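Local structure of protein CLPV1 (Pseudomonas aeruginosa, 4UQW) at residues G13-L18 and S112-G117; Y20-A25 and V41-Q46; S62-A67 and A138-L143. The protein probably helps disassemble the TssB-TssC sheath of the type VI secretion system as an AAA+ ATPase, the crystallised fragment being its N-terminal domain. All coordinates share one frame; numbering follows the deposited sequence. Where two conformers were deposited one is given.

Contact 1. Residues G13-L18 and S112-G117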
ATOM      1  N   GLY A  13      -9.591   9.873  -3.141  1.00 13.71           N
ATOM      2  CA  GLY A  13     -10.317   9.910  -4.400  1.00 15.04           C
ATOM      3  C   GLY A  13      -9.386   9.698  -5.597  1.00 16.83           C
ATOM      4  O   GLY A  13      -9.879   9.298  -6.673  1.00 18.86           O
ATOM      5  N   LYS A  14      -8.066   9.891  -5.427  1.00 13.23           N
ATOM      6  CA  LYS A  14      -7.175   9.610  -6.543  1.00 13.93           C
ATOM      7  C   LYS A  14      -6.865   8.117  -6.737  1.00 14.08           C
ATOM      8  O   LYS A  14      -6.324   7.727  -7.770  1.00 15.52           O
ATOM      9  CB  LYS A  14      -5.833  10.327  -6.352  1.00 14.15           C
ATOM     10  CG  LYS A  14      -5.966  11.854  -6.345  1.00 13.51           C
ATOM     11  CD  LYS A  14      -6.581  12.326  -7.694  1.00 16.80           C
ATOM     12  CE  LYS A  14      -6.454  13.873  -7.753  1.00 14.60           C
ATOM     13  NZ  LYS A  14      -7.097  14.474  -9.005  1.00 17.76           N
ATOM     14  N   LEU A  15      -7.208   7.271  -5.763  1.00 13.91           N
ATOM     15  CA  LEU A  15      -6.940   5.841  -5.869  1.00 14.45           C
ATOM     16  C   LEU A  15      -7.756   5.196  -6.984  1.00 15.29           C
ATOM     17  O   LEU A  15      -8.928   5.589  -7.206  1.00 17.50           O
ATOM     18  CB  LEU A  15      -7.263   5.128  -4.554  1.00 13.74           C
ATOM     19  CG  LEU A  15      -6.361   5.509  -3.373  1.00 12.62           C
ATOM     20  CD1 LEU A  15      -6.864   4.842  -2.145  1.00 14.72           C
ATOM     21  CD2 LEU A  15      -4.893   5.086  -3.565  1.00 15.08           C
ATOM     22  N   ASN A  16      -7.176   4.234  -7.681  1.00 15.31           N
ATOM     23  CA  ASN A  16      -7.990   3.409  -8.596  1.00 14.35           C
ATOM     24  C   ASN A  16      -8.918   2.482  -7.830  1.00 16.66           C
ATOM     25  O   ASN A  16      -8.917   2.484  -6.566  1.00 15.72           O
ATOM     26  CB  ASN A  16      -7.108   2.650  -9.603  1.00 15.05           C
ATOM     27  CG  ASN A  16      -6.322   1.495  -8.986  1.00 15.39           C
ATOM     28  OD1 ASN A  16      -6.487   1.127  -7.806  1.00 15.69           O
ATOM     29  ND2 ASN A  16      -5.422   0.907  -9.788  1.00 16.75           N
ATOM     30  N   SER A  17      -9.756   1.717  -8.553  1.00 17.24           N
ATOM     31  CA  SER A  17     -10.791   0.990  -7.856  0.56 15.83           C
ATOM     32  C   SER A  17     -10.197  -0.159  -7.044  1.00 19.26           C
ATOM     33  O   SER A  17     -10.661  -0.418  -5.939  1.00 17.36           O
ATOM     34  CB  SER A  17     -11.831   0.486  -8.857  0.56 21.45           C
ATOM     35  OG  SER A  17     -11.251  -0.469  -9.710  0.56 24.84           O
ATOM     36  N   LEU A  18      -9.168  -0.798  -7.561  1.00 17.37           N
ATOM     37  CA  LEU A  18      -8.589  -1.923  -6.809  1.00 17.11           C
ATOM     38  C   LEU A  18      -8.018  -1.410  -5.475  1.00 17.22           C
ATOM     39  O   LEU A  18      -8.249  -1.983  -4.357  1.00 16.31           O
ATOM     40  CB  LEU A  18      -7.520  -2.631  -7.694  1.00 18.45           C
ATOM     41  CG  LEU A  18      -6.870  -3.865  -7.036  1.00 17.50           C
ATOM     42  CD1 LEU A  18      -6.393  -4.875  -8.103  1.00 16.90           C
ATOM     43  CD2 LEU A  18      -5.693  -3.500  -6.136  1.00 17.80           C
ATOM     44  N   SER A 112      -3.889   9.731 -14.149  1.00 18.34           N
ATOM     45  CA  SER A 112      -4.906  10.368 -13.322  0.71 16.88           C
ATOM     46  C   SER A 112      -5.310   9.550 -12.091  1.00 17.09           C
ATOM     47  O   SER A 112      -5.920  10.089 -11.197  1.00 18.48           O
ATOM     48  CB  SER A 112      -6.135  10.636 -14.179  0.71 18.87           C
ATOM     49  OG  SER A 112      -6.674   9.409 -14.625  0.71 20.77           O
ATOM     50  N   GLN A 113      -4.971   8.245 -12.049  1.00 16.54           N
ATOM     51  CA  GLN A 113      -5.342   7.393 -10.906  1.00 17.67           C
ATOM     52  C   GLN A 113      -4.121   6.743 -10.308  1.00 16.66           C
ATOM     53  O   GLN A 113      -3.157   6.429 -10.997  1.00 17.72           O
ATOM     54  CB  GLN A 113      -6.282   6.292 -11.313  1.00 18.87           C
ATOM     55  CG  GLN A 113      -7.561   6.798 -11.972  1.00 21.80           C
ATOM     56  CD  GLN A 113      -8.399   5.603 -12.302  1.00 32.44           C
ATOM     57  OE1 GLN A 113      -9.082   5.126 -11.459  1.00 27.74           O
ATOM     58  NE2 GLN A 113      -8.276   5.078 -13.516  1.00 45.14           N
ATOM     59  N   VAL A 114      -4.165   6.545  -9.000  1.00 13.55           N
ATOM     60  CA  VAL A 114      -3.049   5.913  -8.297  1.00 14.01           C
ATOM     61  C   VAL A 114      -3.296   4.411  -8.192  1.00 14.43           C
ATOM     62  O   VAL A 114      -4.259   3.965  -7.563  1.00 16.19           O
ATOM     63  CB  VAL A 114      -2.887   6.557  -6.901  1.00 14.10           C
ATOM     64  CG1 VAL A 114      -1.782   5.863  -6.032  1.00 16.36           C
ATOM     65  CG2 VAL A 114      -2.668   8.089  -7.040  1.00 15.83           C
ATOM     66  N   ARG A 115      -2.435   3.645  -8.858  1.00 13.98           N
ATOM     67  CA  ARG A 115      -2.455   2.191  -8.795  1.00 13.39           C
ATOM     68  C   ARG A 115      -1.502   1.724  -7.712  1.00 15.40           C
ATOM     69  O   ARG A 115      -0.633   2.473  -7.221  1.00 15.21           O
ATOM     70  CB  ARG A 115      -2.077   1.581 -10.160  1.00 15.60           C
ATOM     71  CG  ARG A 115      -0.715   2.059 -10.733  1.00 14.49           C
ATOM     72  CD  ARG A 115      -0.586   1.705 -12.237  1.00 17.73           C
ATOM     73  NE  ARG A 115      -0.607   0.264 -12.433  1.00 18.26           N
ATOM     74  CZ  ARG A 115      -0.689  -0.271 -13.646  1.00 17.46           C
ATOM     75  NH1 ARG A 115      -0.806   0.531 -14.725  1.00 20.54           N
ATOM     76  NH2 ARG A 115      -0.654  -1.583 -13.777  1.00 17.51           N
ATOM     77  N   THR A 116      -1.604   0.462  -7.347  1.00 14.63           N
ATOM     78  CA  THR A 116      -0.781   0.036  -6.202  1.00 15.01           C
ATOM     79  C   THR A 116       0.715   0.058  -6.514  1.00 13.79           C
ATOM     80  O   THR A 116       1.520   0.279  -5.589  1.00 13.23           O
ATOM     81  CB  THR A 116      -1.199  -1.352  -5.628  1.00 16.66           C
ATOM     82  OG1 THR A 116      -0.968  -2.386  -6.576  1.00 15.61           O
ATOM     83  CG2 THR A 116      -2.679  -1.330  -5.223  1.00 15.57           C
ATOM     84  N   GLY A 117       1.123  -0.017  -7.783  1.00 15.17           N
ATOM     85  CA  GLY A 117       2.543   0.028  -8.059  1.00 15.91           C
ATOM     86  C   GLY A 117       3.060   1.439  -7.828  1.00 15.19           C
ATOM     87  O   GLY A 117       4.230   1.608  -7.459  1.00 15.41           O
TER
HETATM   88  O   HOH W   1      -6.795  12.746 -11.304  1.00 21.59           O
HETATM   89  O   HOH W   2      -9.476   7.395  -9.308  1.00 30.13           O
HETATM   90  O   HOH W   3     -10.251   2.578 -11.255  1.00 28.15           O

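Contact 2. Residues Y20-A25 and V41-Q46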
ATOM      1  N   TYR A  20      -8.673   1.428  -3.809  1.00 14.33           N
ATOM      2  CA  TYR A  20      -9.642   2.009  -2.899  1.00 15.50           C
ATOM      3  C   TYR A  20     -10.509   0.905  -2.293  1.00 16.46           C
ATOM      4  O   TYR A  20     -10.804   0.914  -1.082  1.00 16.28           O
ATOM      5  CB  TYR A  20     -10.564   3.011  -3.605  1.00 16.44           C
ATOM      6  CG  TYR A  20     -11.080   4.198  -2.788  1.00 16.17           C
ATOM      7  CD1 TYR A  20     -11.182   4.160  -1.394  1.00 20.86           C
ATOM      8  CD2 TYR A  20     -11.345   5.412  -3.407  1.00 17.99           C
ATOM      9  CE1 TYR A  20     -11.634   5.264  -0.659  1.00 19.11           C
ATOM     10  CE2 TYR A  20     -11.824   6.507  -2.700  1.00 17.35           C
ATOM     11  CZ  TYR A  20     -11.959   6.443  -1.327  1.00 18.45           C
ATOM     12  OH  TYR A  20     -12.375   7.509  -0.565  1.00 19.22           O
ATOM     13  N   LYS A  21     -10.902  -0.071  -3.095  1.00 15.96           N
ATOM     14  CA  LYS A  21     -11.705  -1.178  -2.522  1.00 16.18           C
ATOM     15  C   LYS A  21     -10.885  -1.918  -1.483  1.00 17.52           C
ATOM     16  O   LYS A  21     -11.427  -2.414  -0.485  1.00 18.24           O
ATOM     17  CB  LYS A  21     -12.188  -2.127  -3.637  1.00 16.98           C
ATOM     18  CG  LYS A  21     -13.347  -1.471  -4.460  1.00 23.69           C
ATOM     19  CD  LYS A  21     -13.752  -2.386  -5.632  1.00 42.06           C
ATOM     20  CE  LYS A  21     -14.779  -1.720  -6.545  1.00 55.44           C
ATOM     21  NZ  LYS A  21     -14.774  -2.388  -7.889  1.00 66.12           N
ATOM     22  N   ALA A  22      -9.560  -1.968  -1.680  1.00 15.56           N
ATOM     23  CA  ALA A  22      -8.749  -2.667  -0.673  1.00 15.02           C
ATOM     24  C   ALA A  22      -8.599  -1.848   0.611  1.00 16.58           C
ATOM     25  O   ALA A  22      -8.430  -2.434   1.683  1.00 17.55           O
ATOM     26  CB  ALA A  22      -7.358  -3.058  -1.251  1.00 16.08           C
ATOM     27  N   ILE A  23      -8.603  -0.506   0.550  1.00 16.75           N
ATOM     28  CA  ILE A  23      -8.682   0.358   1.747  1.00 16.01           C
ATOM     29  C   ILE A  23      -9.961   0.020   2.517  1.00 15.16           C
ATOM     30  O   ILE A  23      -9.977  -0.086   3.760  1.00 16.06           O
ATOM     31  CB  ILE A  23      -8.755   1.939   1.386  1.00 21.11           C
ATOM     32  CG1 ILE A  23      -7.367   2.427   1.077  1.00 34.31           C
ATOM     33  CG2 ILE A  23      -9.416   2.777   2.557  1.00 25.55           C
ATOM     34  CD1 ILE A  23      -6.443   2.443   2.303  1.00 32.65           C
ATOM     35  N   GLU A  24     -11.079  -0.072   1.806  1.00 15.53           N
ATOM     36  CA  GLU A  24     -12.355  -0.427   2.440  1.00 16.46           C
ATOM     37  C   GLU A  24     -12.261  -1.789   3.087  1.00 17.42           C
ATOM     38  O   GLU A  24     -12.663  -1.949   4.238  1.00 18.13           O
ATOM     39  CB  GLU A  24     -13.477  -0.358   1.391  1.00 19.94           C
ATOM     40  CG  GLU A  24     -14.842  -0.636   2.002  1.00 21.45           C
ATOM     41  CD  GLU A  24     -15.997  -0.458   0.995  1.00 30.86           C
ATOM     42  OE1 GLU A  24     -15.743   0.010  -0.139  1.00 37.12           O
ATOM     43  OE2 GLU A  24     -17.131  -0.758   1.397  1.00 35.37           O
ATOM     44  N   ALA A  25     -11.737  -2.785   2.382  1.00 17.66           N
ATOM     45  CA  ALA A  25     -11.615  -4.136   2.929  1.00 18.22           C
ATOM     46  C   ALA A  25     -10.686  -4.134   4.131  1.00 17.06           C
ATOM     47  O   ALA A  25     -10.933  -4.866   5.120  1.00 20.37           O
ATOM     48  CB  ALA A  25     -11.096  -5.103   1.866  1.00 21.45           C
ATOM     49  N   VAL A  41       0.037  -2.462   6.804  1.00 14.89           N
ATOM     50  CA  VAL A  41       0.021  -3.927   6.766  1.00 15.30           C
ATOM     51  C   VAL A  41      -1.414  -4.454   6.436  1.00 15.25           C
ATOM     52  O   VAL A  41      -1.557  -5.419   5.670  1.00 15.02           O
ATOM     53  CB  VAL A  41       0.554  -4.511   8.086  1.00 15.16           C
ATOM     54  CG1 VAL A  41      -0.368  -4.183   9.271  1.00 17.18           C
ATOM     55  CG2 VAL A  41       0.693  -6.041   7.956  1.00 18.61           C
ATOM     56  N   HIS A  42      -2.470  -3.788   6.948  1.00 15.78           N
ATOM     57  CA  HIS A  42      -3.830  -4.219   6.592  1.00 13.82           C
ATOM     58  C   HIS A  42      -4.069  -4.060   5.101  1.00 15.20           C
ATOM     59  O   HIS A  42      -4.698  -4.904   4.461  1.00 15.41           O
ATOM     60  CB  HIS A  42      -4.904  -3.385   7.328  1.00 15.13           C
ATOM     61  CG  HIS A  42      -4.919  -3.545   8.814  1.00 15.37           C
ATOM     62  ND1 HIS A  42      -4.473  -2.536   9.628  1.00 15.48           N
ATOM     63  CD2 HIS A  42      -5.352  -4.545   9.621  1.00 15.40           C
ATOM     64  CE1 HIS A  42      -4.642  -2.890  10.898  1.00 16.49           C
ATOM     65  NE2 HIS A  42      -5.166  -4.102  10.915  1.00 16.15           N
ATOM     66  N   TRP A  43      -3.632  -2.920   4.550  1.00 14.29           N
ATOM     67  CA  TRP A  43      -3.929  -2.568   3.155  1.00 13.82           C
ATOM     68  C   TRP A  43      -3.201  -3.557   2.238  1.00 15.98           C
ATOM     69  O   TRP A  43      -3.783  -4.116   1.296  1.00 15.11           O
ATOM     70  CB  TRP A  43      -3.432  -1.154   2.887  1.00 12.88           C
ATOM     71  CG  TRP A  43      -3.990  -0.546   1.626  1.00 14.40           C
ATOM     72  CD1 TRP A  43      -4.955  -1.065   0.823  1.00 15.22           C
ATOM     73  CD2 TRP A  43      -3.619   0.723   1.124  1.00 15.18           C
ATOM     74  NE1 TRP A  43      -5.224  -0.144  -0.208  1.00 13.60           N
ATOM     75  CE2 TRP A  43      -4.441   0.974   0.005  1.00 13.38           C
ATOM     76  CE3 TRP A  43      -2.737   1.731   1.588  1.00 16.70           C
ATOM     77  CZ2 TRP A  43      -4.332   2.174  -0.740  1.00 16.01           C
ATOM     78  CZ3 TRP A  43      -2.628   2.915   0.879  1.00 15.56           C
ATOM     79  CH2 TRP A  43      -3.443   3.119  -0.283  1.00 15.64           C
ATOM     80  N   PHE A  44      -1.898  -3.758   2.510  1.00 15.53           N
ATOM     81  CA  PHE A  44      -1.101  -4.636   1.648  1.00 16.79           C
ATOM     82  C   PHE A  44      -1.586  -6.096   1.787  1.00 17.75           C
ATOM     83  O   PHE A  44      -1.662  -6.837   0.783  1.00 16.88           O
ATOM     84  CB  PHE A  44       0.395  -4.519   1.994  1.00 17.30           C
ATOM     85  CG  PHE A  44       1.051  -3.399   1.275  1.00 21.19           C
ATOM     86  CD1 PHE A  44       0.396  -2.206   1.135  1.00 27.90           C
ATOM     87  CD2 PHE A  44       2.329  -3.532   0.707  1.00 25.21           C
ATOM     88  CE1 PHE A  44       0.990  -1.130   0.474  1.00 35.78           C
ATOM     89  CE2 PHE A  44       2.912  -2.441   0.024  1.00 23.57           C
ATOM     90  CZ  PHE A  44       2.247  -1.272  -0.072  1.00 25.91           C
ATOM     91  N   HIS A  45      -1.921  -6.525   3.019  1.00 15.58           N
ATOM     92  CA  HIS A  45      -2.465  -7.866   3.179  1.00 16.93           C
ATOM     93  C   HIS A  45      -3.769  -8.024   2.312  1.00 18.67           C
ATOM     94  O   HIS A  45      -3.943  -9.031   1.606  1.00 19.50           O
ATOM     95  CB  HIS A  45      -2.709  -8.139   4.667  1.00 19.70           C
ATOM     96  CG  HIS A  45      -3.483  -9.384   4.896  1.00 22.62           C
ATOM     97  ND1 HIS A  45      -2.914 -10.638   4.948  1.00 27.05           N
ATOM     98  CD2 HIS A  45      -4.821  -9.563   5.018  1.00 19.89           C
ATOM     99  CE1 HIS A  45      -3.866 -11.537   5.161  1.00 23.70           C
ATOM    100  NE2 HIS A  45      -5.029 -10.911   5.198  1.00 25.50           N
ATOM    101  N   GLN A  46      -4.631  -7.016   2.341  1.00 16.41           N
ATOM    102  CA  GLN A  46      -5.877  -7.117   1.582  1.00 16.95           C
ATOM    103  C   GLN A  46      -5.633  -7.093   0.088  1.00 17.19           C
ATOM    104  O   GLN A  46      -6.311  -7.834  -0.682  1.00 18.49           O
ATOM    105  CB  GLN A  46      -6.859  -5.989   1.978  1.00 17.16           C
ATOM    106  CG  GLN A  46      -7.517  -6.282   3.327  1.00 19.92           C
ATOM    107  CD  GLN A  46      -8.352  -7.517   3.376  1.00 21.43           C
ATOM    108  OE1 GLN A  46      -9.132  -7.853   2.454  1.00 26.24           O
ATOM    109  NE2 GLN A  46      -8.142  -8.248   4.420  1.00 25.83           N
TER

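Contact 3. Residues S62-A67 and A138-L143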
ATOM      1  N   SER A  62      10.477  -8.921  -8.673  1.00 21.06           N
ATOM      2  CA  SER A  62      11.565  -8.453  -7.814  0.63 20.06           C
ATOM      3  C   SER A  62      12.310  -9.589  -7.142  1.00 23.72           C
ATOM      4  O   SER A  62      13.277  -9.356  -6.430  1.00 24.29           O
ATOM      5  CB  SER A  62      11.033  -7.527  -6.726  0.63 16.87           C
ATOM      6  OG  SER A  62      10.487  -6.329  -7.293  0.63 19.55           O
ATOM      7  N   GLY A  63      11.839 -10.819  -7.317  1.00 21.22           N
ATOM      8  CA  GLY A  63      12.504 -11.947  -6.663  1.00 22.73           C
ATOM      9  C   GLY A  63      12.219 -12.097  -5.179  1.00 19.88           C
ATOM     10  O   GLY A  63      13.000 -12.690  -4.436  1.00 24.46           O
ATOM     11  N   ILE A  64      11.113 -11.513  -4.730  1.00 19.28           N
ATOM     12  CA  ILE A  64      10.619 -11.732  -3.360  1.00 18.67           C
ATOM     13  C   ILE A  64       9.969 -13.086  -3.270  1.00 18.53           C
ATOM     14  O   ILE A  64       9.360 -13.582  -4.222  1.00 20.17           O
ATOM     15  CB  ILE A  64       9.612 -10.603  -2.959  1.00 17.89           C
ATOM     16  CG1 ILE A  64      10.395  -9.335  -2.633  1.00 19.70           C
ATOM     17  CG2 ILE A  64       8.713 -11.010  -1.777  1.00 20.15           C
ATOM     18  CD1 ILE A  64       9.481  -8.048  -2.445  1.00 18.77           C
ATOM     19  N   ASP A  65      10.146 -13.754  -2.110  1.00 17.45           N
ATOM     20  CA  ASP A  65       9.482 -15.032  -1.848  1.00 17.17           C
ATOM     21  C   ASP A  65       8.062 -14.700  -1.382  1.00 17.94           C
ATOM     22  O   ASP A  65       7.848 -14.205  -0.264  1.00 17.71           O
ATOM     23  CB  ASP A  65      10.266 -15.831  -0.766  1.00 17.34           C
ATOM     24  CG  ASP A  65       9.552 -17.086  -0.320  1.00 21.65           C
ATOM     25  OD1 ASP A  65       8.423 -17.362  -0.789  1.00 23.58           O
ATOM     26  OD2 ASP A  65      10.116 -17.831   0.515  1.00 19.66           O
ATOM     27  N   PRO A  66       7.052 -14.934  -2.242  1.00 19.38           N
ATOM     28  CA  PRO A  66       5.709 -14.507  -1.824  1.00 15.21           C
ATOM     29  C   PRO A  66       5.191 -15.249  -0.611  1.00 18.52           C
ATOM     30  O   PRO A  66       4.377 -14.684   0.132  1.00 19.64           O
ATOM     31  CB  PRO A  66       4.828 -14.813  -3.055  1.00 20.91           C
ATOM     32  CG  PRO A  66       5.611 -15.814  -3.852  1.00 27.75           C
ATOM     33  CD  PRO A  66       7.082 -15.614  -3.559  1.00 19.16           C
ATOM     34  N   ALA A  67       5.677 -16.473  -0.397  1.00 18.42           N
ATOM     35  CA  ALA A  67       5.220 -17.212   0.769  1.00 17.13           C
ATOM     36  C   ALA A  67       5.853 -16.590   2.032  1.00 19.64           C
ATOM     37  O   ALA A  67       5.216 -16.526   3.096  1.00 17.82           O
ATOM     38  CB  ALA A  67       5.589 -18.691   0.644  1.00 17.56           C
ATOM     39  N   ALA A 138      11.299  -8.096   5.841  1.00 20.22           N
ATOM     40  CA  ALA A 138      12.588  -7.898   5.229  1.00 22.32           C
ATOM     41  C   ALA A 138      12.583  -8.233   3.746  1.00 18.63           C
ATOM     42  O   ALA A 138      13.461  -7.738   3.018  1.00 20.95           O
ATOM     43  CB  ALA A 138      13.641  -8.739   5.949  1.00 23.18           C
ATOM     44  N   GLU A 139      11.578  -8.967   3.254  1.00 17.37           N
ATOM     45  CA  GLU A 139      11.477  -9.217   1.798  1.00 19.51           C
ATOM     46  C   GLU A 139      11.420  -7.899   1.041  1.00 20.56           C
ATOM     47  O   GLU A 139      11.909  -7.786  -0.088  1.00 19.92           O
ATOM     48  CB  GLU A 139      10.219 -10.041   1.419  1.00 18.97           C
ATOM     49  CG  GLU A 139      10.319 -11.523   1.900  1.00 19.29           C
ATOM     50  CD  GLU A 139      11.494 -12.212   1.276  1.00 20.75           C
ATOM     51  OE1 GLU A 139      11.589 -12.346   0.051  1.00 20.55           O
ATOM     52  OE2 GLU A 139      12.387 -12.737   2.020  1.00 24.91           O
ATOM     53  N   PHE A 140      10.791  -6.881   1.626  1.00 19.85           N
ATOM     54  CA  PHE A 140      10.686  -5.627   0.866  1.00 20.38           C
ATOM     55  C   PHE A 140      12.006  -4.878   0.690  1.00 20.20           C
ATOM     56  O   PHE A 140      12.089  -3.981  -0.161  1.00 20.16           O
ATOM     57  CB  PHE A 140       9.678  -4.680   1.529  1.00 19.17           C
ATOM     58  CG  PHE A 140       8.237  -5.119   1.418  1.00 19.55           C
ATOM     59  CD1 PHE A 140       7.638  -5.296   0.183  1.00 25.21           C
ATOM     60  CD2 PHE A 140       7.464  -5.270   2.571  1.00 19.74           C
ATOM     61  CE1 PHE A 140       6.280  -5.634   0.083  1.00 24.51           C
ATOM     62  CE2 PHE A 140       6.093  -5.563   2.464  1.00 24.38           C
ATOM     63  CZ  PHE A 140       5.519  -5.739   1.224  1.00 22.45           C
ATOM     64  N   ALA A 141      13.061  -5.242   1.428  1.00 20.13           N
ATOM     65  CA  ALA A 141      14.367  -4.693   1.150  1.00 21.91           C
ATOM     66  C   ALA A 141      14.921  -5.161  -0.179  1.00 23.04           C
ATOM     67  O   ALA A 141      15.875  -4.571  -0.713  1.00 26.18           O
ATOM     68  CB  ALA A 141      15.332  -5.037   2.286  1.00 22.63           C
ATOM     69  N   LYS A 142      14.299  -6.170  -0.770  1.00 20.89           N
ATOM     70  CA  LYS A 142      14.714  -6.637  -2.101  1.00 21.16           C
ATOM     71  C   LYS A 142      14.176  -5.732  -3.240  1.00 22.34           C
ATOM     72  O   LYS A 142      14.649  -5.806  -4.388  1.00 28.07           O
ATOM     73  CB  LYS A 142      14.232  -8.074  -2.321  1.00 21.59           C
ATOM     74  CG  LYS A 142      14.878  -9.088  -1.348  1.00 23.69           C
ATOM     75  CD  LYS A 142      14.314 -10.474  -1.462  1.00 22.48           C
ATOM     76  CE  LYS A 142      14.977 -11.325  -0.373  1.00 24.75           C
ATOM     77  NZ  LYS A 142      14.533 -12.715  -0.409  1.00 23.51           N
ATOM     78  N   LEU A 143      13.211  -4.870  -2.938  1.00 20.43           N
ATOM     79  CA  LEU A 143      12.707  -3.960  -3.968  1.00 20.19           C
ATOM     80  C   LEU A 143      13.746  -2.942  -4.347  1.00 22.65           C
ATOM     81  O   LEU A 143      14.445  -2.398  -3.500  1.00 27.32           O
ATOM     82  CB  LEU A 143      11.462  -3.229  -3.505  1.00 19.67           C
ATOM     83  CG  LEU A 143      10.271  -4.110  -3.169  1.00 22.72           C
ATOM     84  CD1 LEU A 143       9.204  -3.227  -2.595  1.00 25.62           C
ATOM     85  CD2 LEU A 143       9.807  -4.815  -4.421  1.00 25.47           C
TER
HETATM   86  O   HOH W   4      14.711  -7.031  -6.910  1.00 32.04           O

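Contact 1. Residues G13-L18 and S112-G117
Leu-15 and Val-114 lie side by side in a single bridge of parallel type, which joins two loops of the helical Clp N-terminal domain just before each turns into a helix. Val-114 uses both its backbone groups: its N gives a hydrogen bond to Lys-14 O (2.8 Å), and its O receives Asn-16 N (2.9 Å), which approaches from above the carbonyl plane, 36° out of it. The branched valine suits this extended position. Its CG2 lies against Lys-14 CB (3.9 Å), while CG1 meets Leu-15 CD2 (4.0 Å), apolar surface that continues inward to Trp-102 and Val-98 of helix 92-108.

Beyond the bridge, Asn-16 closes the start of helix 17-33. With chi1 at 72°, CG stands between its own backbone N and carbonyl carbon, and OD1 turns back to accept from Ala-19 N as the N-cap. The other end of the amide, ND2, lies against the second loop, 3.4 Å from Arg-115 CB, and donates to Glu-161. Asparagine thus serves two purposes with one flat amide. Arg-115, at the corresponding N-cap position of helix 116-124, carries its charge away to a salt bridge with Asp-54. At the very start of the two helices, Leu-18 CD2 touches Thr-116 CG2 at 3.8 Å, the two side chains crossing nearly at a right angle; Thr-116 OG1 is bound to Glu-161.

On the outer side water takes over. Gln-113 reaches over Asn-16 with an extended chain, and one water links its OE1 (2.8 Å) to Ser-17 N (2.9 Å).

Contact 2. Residues Y20-A25 and V41-Q46
The crossing of helices 17-33 and 40-49, part of the buried core of the largely helical Clp N-terminal domain, is built on Ile-23 and the indole of Trp-43. In these segments the axes approach to 8.4 Å and their directions differ by 118°. Ile-23 CD1 sits over the centre of one indole face, 3.5 Å from the centroid of the six-membered ring, a CH-pi contact. With chi1 at -80° CG1 lies beside the backbone N, bringing it over the ring as well, 3.4 Å from Trp-43 CE2. Ala-22 CB comes in the ring plane instead, at the edge, 3.7 Å from Trp-43 CD1; alanine's single methyl lets the backbone of helix 17-33 come close to the indole. The buried indole N-H is satisfied by Ala-19 O, one turn earlier on the helix that Trp-43 packs against, and this bond helps fix how the ring is turned.

Toward the more open end, Gln-46 bends at chi2 (-62°) and lies along Ala-25, with OE1 3.4 Å from Ala-25 CB. Tyr-20 points away from helix 40-49 and lines the pocket where benzamidine is bound. Val-94 of helix 92-108 touches both Ile-23 and Trp-43, Val-98 also packs on the indole, and helix 66-79 covers Val-41 and His-42 from another direction.

Contact 3. Residues S62-A67 and A138-L143
Ile-64 is the densely packed residue of this contact, wedged against the 3-10 turn 138-142 by both branches of its side chain. CG1 rests on the backbone at Glu-139 O, 3.3 Å away. CG2 lies against Glu-139 CB (3.7 Å) as the two side chains run past each other in opposite directions. The nearly straight end of the chain (chi2 170°) carries CD1 inward, 3.8 Å from Leu-143 CD2 and next to the Phe-140 ring. Leu-69 of helix 66-79 and Val-59 of helix 54-61 extend this apolar cluster, and Leu-143 goes on to Val-120 and Leu-124 of helix 116-124. Isoleucine suits the place because its two branches can touch the backbone turn and the apolar cluster at once.

The segment 62-67 is a tight link between two helices. Gly-63 ends the first with a Schellman motif, its positive phi being easy for a residue without a side chain. Asp-65 then serves as N-cap of helix 66-79, its OD1 accepting from Ala-67 N, and Pro-66 suits the first turn because no N-H is needed there. Glu-139 OE1 clips onto this link: Asp-65 N donates to it at 3.0 Å, and Lys-142 NZ forms a salt bridge with it, also at 3.0 Å, from the opposite face of the carboxylate plane. A bend at chi2 (-61°) folds the glutamate back to reach both. The lysine charge probably helps offset the acidic character of Asp-65 and Glu-139 so close together.

On the solvent side the contact is looser. The extended chain of Lys-142 runs along the exposed side and passes Gly-63 with CD 3.9 Å from its O. Between Ser-62 O and Lys-142 O a single water spans the gap, donating to each at 2.8 Å.

In the fold
Along the chain, contact 2 falls entirely between the two segments of contact 1 and closes before contact 3 opens, whereas contacts 1 and 3 interleave. Contacts 1 and 2 share helix 17-33; their centres are about 13 Å apart, and Leu-15 joins them by packing its CD1 against Trp-43 CZ2 at 3.9 Å. Contact 3 lies about 19 Å from contact 2, centre to centre, yet Phe-44 meets Phe-140 between them. Contacts 1 and 3, with centres about 23 Å apart on opposite sides of the domain, do not touch. The buried helix crossing thus stands between two loop contacts, 13-18 with 112-117 and 62-67 with 138-143, which bring distant parts of the chain into one compact domain.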